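Local coordinates for flavin-nucleotide-binding protein (PDB 4YBN) that binds flavin-adenine dinucleotide and heme b in a split beta-barrel of the pyridoxamine 5'-phosphate oxidase family and is probably an oxidoreductase, at residues Pro206-Pro209 and Ser210-Gly213; Leu196-Pro199 and Asp200-Ala203. All blocks are in the same frame, centred on the assembly; numbering follows the deposited sequence.

Contact 1: Pro206-Pro209 and Ser210-Gly213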
loop_
_atom_site.group_PDB
_atom_site.type_symbol
_atom_site.label_atom_id
_atom_site.label_comp_id
_atom_site.label_asym_id
_atom_site.label_seq_id
_atom_site.Cartn_x
_atom_site.Cartn_y
_atom_site.Cartn_z
ATOM N N PRO A 206 31.486 9.407 -3.425
ATOM C CA PRO A 206 30.644 9.661 -2.258
ATOM C C PRO A 206 29.162 9.596 -2.477
ATOM O O PRO A 206 28.699 9.670 -3.633
ATOM C CB PRO A 206 30.999 11.098 -1.874
ATOM C CG PRO A 206 31.453 11.665 -3.132
ATOM C CD PRO A 206 32.215 10.609 -3.813
ATOM N N LEU A 207 28.427 9.541 -1.381
ATOM C CA LEU A 207 26.970 9.638 -1.479
ATOM C C LEU A 207 26.629 11.075 -1.700
ATOM O O LEU A 207 27.147 11.899 -1.012
ATOM C CB LEU A 207 26.296 9.239 -0.223
ATOM C CG LEU A 207 26.240 7.820 0.224
ATOM C CD1 LEU A 207 25.566 7.811 1.580
ATOM C CD2 LEU A 207 25.510 6.957 -0.799
ATOM N N PRO A 208 25.674 11.353 -2.597
ATOM C CA PRO A 208 25.196 12.686 -2.749
ATOM C C PRO A 208 24.389 13.164 -1.568
ATOM O O PRO A 208 23.850 12.369 -0.800
ATOM C CB PRO A 208 24.317 12.636 -4.010
ATOM C CG PRO A 208 24.376 11.289 -4.575
ATOM C CD PRO A 208 25.105 10.398 -3.576
ATOM N N PRO A 209 24.339 14.491 -1.351
ATOM C CA PRO A 209 23.673 14.954 -0.126
ATOM C C PRO A 209 22.254 14.532 -0.045
ATOM O O PRO A 209 21.787 14.166 1.019
ATOM C CB PRO A 209 23.739 16.485 -0.251
ATOM C CG PRO A 209 25.006 16.685 -0.991
ATOM C CD PRO A 209 25.059 15.586 -2.026
ATOM N N SER A 210 21.571 14.528 -1.185
ATOM C CA SER A 210 20.188 14.129 -1.207
ATOM C C SER A 210 20.023 12.717 -0.729
ATOM O O SER A 210 19.054 12.392 -0.048
ATOM C CB SER A 210 19.612 14.236 -2.614
ATOM O OG SER A 210 20.201 13.345 -3.540
ATOM N N VAL A 211 20.974 11.863 -1.069
ATOM C CA VAL A 211 20.811 10.495 -0.688
ATOM C C VAL A 211 21.190 10.364 0.779
ATOM O O VAL A 211 20.644 9.513 1.465
ATOM C CB VAL A 211 21.682 9.579 -1.504
ATOM C CG1 VAL A 211 21.674 8.162 -0.957
ATOM C CG2 VAL A 211 21.207 9.573 -2.926
ATOM N N ARG A 212 22.083 11.216 1.279
ATOM C CA ARG A 212 22.445 11.200 2.701
ATOM C C ARG A 212 21.250 11.497 3.577
ATOM O O ARG A 212 21.099 10.905 4.641
ATOM C CB ARG A 212 23.564 12.212 3.008
ATOM C CG ARG A 212 24.782 12.005 2.147
ATOM C CD ARG A 212 26.045 12.638 2.699
ATOM N NE ARG A 212 25.901 14.081 2.850
ATOM C CZ ARG A 212 26.557 14.974 2.122
ATOM N NH1 ARG A 212 27.403 14.582 1.171
ATOM N NH2 ARG A 212 26.352 16.269 2.329
ATOM N N GLY A 213 20.359 12.345 3.077
ATOM C CA GLY A 213 19.025 12.595 3.665
ATOM C C GLY A 213 18.023 11.463 3.734
ATOM O O GLY A 213 17.078 11.484 4.565
#
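Two torsions fold Arg-212 back over the start of its own helix: chi1 of -55° sets CG beside its own backbone N, and chi3 of -60° bends the chain so that the guanidinium comes to rest on Pro-209. The flat group lies with one face over the proline, whose CA sits 3.6 Å from the guanidinium plane, above its centre. From the pyrrolidine ring, Pro-209 CG adds a contact of 3.6 Å to Arg-212 NH2. NH1 of Arg-212 makes a weak hydrogen bond of 3.5 Å to Leu-207 O, which lies oblique to the guanidinium plane. Away from the arginine the packing is apolar. Leu-207 and Val-211 run roughly perpendicular, with CD2 of Leu-207 4.0 Å from CG1 of Val-211, while the other methyl, Val-211 CG2, lies alongside the ring of Pro-208. Trp-182 of the second subunit packs on Leu-207, Pro-208 and Val-211, and the hydroxyl of Ser-210 is hydrogen-bonded to Glu-137 of helix 134-137. The backbone evidence locates the first turn: Arg-212 N donates to Pro-208 O at 3.0 Å, Val-211 N makes a weak bond to the same oxygen, and Gly-213 N donates to Pro-209 O at 3.1 Å. With Pro-208 at the N-cap and Pro-209, which has no N-H to donate, as the first helical residue, this is the N-terminus of a short helix with proline in its first turn, which touches both helix 134-137 and the second subunit.

Contact 2: Leu196-Pro199 and Asp200-Ala203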
loop_
_atom_site.group_PDB
_atom_site.type_symbol
_atom_site.label_atom_id
_atom_site.label_comp_id
_atom_site.label_asym_id
_atom_site.label_seq_id
_atom_site.Cartn_x
_atom_site.Cartn_y
_atom_site.Cartn_z
ATOM N N LEU A 196 22.989 1.064 -1.194
ATOM C CA LEU A 196 23.809 0.083 -1.948
ATOM C C LEU A 196 24.309 0.733 -3.213
ATOM O O LEU A 196 23.527 1.146 -4.046
ATOM C CB LEU A 196 22.974 -1.123 -2.299
ATOM C CG LEU A 196 22.347 -1.832 -1.088
ATOM C CD1 LEU A 196 21.275 -2.784 -1.616
ATOM C CD2 LEU A 196 23.370 -2.593 -0.273
ATOM N N THR A 197 25.619 0.863 -3.346
ATOM C CA THR A 197 26.201 1.478 -4.488
ATOM C C THR A 197 26.199 0.562 -5.735
ATOM O O THR A 197 26.486 -0.613 -5.642
ATOM C CB THR A 197 27.652 1.889 -4.163
ATOM O OG1 THR A 197 27.618 2.865 -3.126
ATOM C CG2 THR A 197 28.286 2.526 -5.407
ATOM N N ALA A 198 25.786 1.090 -6.869
ATOM C CA ALA A 198 25.751 0.313 -8.104
ATOM C C ALA A 198 27.177 -0.127 -8.535
ATOM O O ALA A 198 28.160 0.620 -8.359
ATOM C CB ALA A 198 25.094 1.079 -9.211
ATOM N N PRO A 199 27.280 -1.337 -9.098
ATOM C CA PRO A 199 28.588 -1.849 -9.550
ATOM C C PRO A 199 29.280 -1.015 -10.596
ATOM O O PRO A 199 30.458 -1.080 -10.687
ATOM C CB PRO A 199 28.272 -3.226 -10.144
ATOM C CG PRO A 199 26.818 -3.257 -10.378
ATOM C CD PRO A 199 26.163 -2.231 -9.468
ATOM N N ASP A 200 28.595 -0.213 -11.384
ATOM C CA ASP A 200 29.319 0.564 -12.360
ATOM C C ASP A 200 29.725 1.943 -11.871
ATOM O O ASP A 200 30.101 2.768 -12.667
ATOM C CB ASP A 200 28.562 0.611 -13.699
ATOM C CG ASP A 200 27.274 1.405 -13.637
ATOM O OD1 ASP A 200 26.963 2.009 -12.584
ATOM O OD2 ASP A 200 26.595 1.461 -14.666
ATOM N N VAL A 201 29.699 2.186 -10.552
ATOM C CA VAL A 201 30.064 3.494 -9.964
ATOM C C VAL A 201 31.523 3.353 -9.548
ATOM O O VAL A 201 31.901 2.319 -9.037
ATOM C CB VAL A 201 29.212 3.809 -8.714
ATOM C CG1 VAL A 201 29.754 4.977 -7.928
ATOM C CG2 VAL A 201 27.774 4.067 -9.085
ATOM N N ALA A 202 32.317 4.403 -9.752
ATOM C CA ALA A 202 33.778 4.357 -9.510
ATOM C C ALA A 202 33.995 4.157 -8.029
ATOM O O ALA A 202 33.239 4.714 -7.188
ATOM C CB ALA A 202 34.432 5.650 -9.957
ATOM N N ALA A 203 35.018 3.375 -7.702
ATOM C CA ALA A 203 35.224 2.948 -6.313
ATOM C C ALA A 203 35.437 4.256 -5.522
ATOM O O ALA A 203 35.986 5.226 -6.073
ATOM C CB ALA A 203 36.426 1.984 -6.221
HETATM O O HOH W 1 30.615 0.206 -7.235
#
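Ala-198 and Val-201 close a type I beta turn just beyond the short strand 196-197, and the closing bond runs from Val-201 N to Ala-198 O. Its length is 3.1 Å and its N-H...O angle 152°, but the donor stands 50° out of the carbonyl plane. The tight part of the contact gathers round Val-201. Its CB lies 3.7 Å from Thr-197 CG2, the two side chains meeting nearly square-on; chi1 of -63° on Thr-197 turns this methyl to the valine and leaves OG1 for a hydrogen bond with Trp-182 of the second subunit. Val-201 CG2 also meets the methyl of Ala-198, CB, at 4.0 Å. The looser side holds the exposed corner residues of the turn. Pro-199 and Asp-200 direct their CB atoms away from the opposing segment, though both still touch the neighbouring peptide, and Asp-200 OD1 comes no nearer to Ala-198 CB than 4.0 Å. That carboxylate is instead engaged in a salt bridge with Arg-93 of the second subunit, while Leu-196 and Thr-197 pair with an antiparallel strand of that second subunit, carrying the sheet across the dimer interface. Ala-198 O accepts twice: besides the turn N-H it takes a hydrogen from a water at 2.7 Å, and the same water donates to Val-201 O at 3.1 Å, linking the two carbonyls.

Neither contact belongs to the core of the split barrel: their centres lie about 23 Å (contact 1) and 29 Å (contact 2) from the centre of the chain. They follow in series, strand 196-197 and its turn coming before helix 209-212, with the two centres about 14 Å apart. Contact 1 is partly buried, with two of its seven touching residues buried, whereas contact 2 is a surface contact with one of five. Both meet the second subunit and share its Trp-182, used as an apolar surface by contact 1 and as a hydrogen-bond partner by contact 2. Strand pairing and an Asp-200 to Arg-93 charge pair, both with the second subunit, distinguish contact 2; contact 1 also packs on its own chain's helix 134-137.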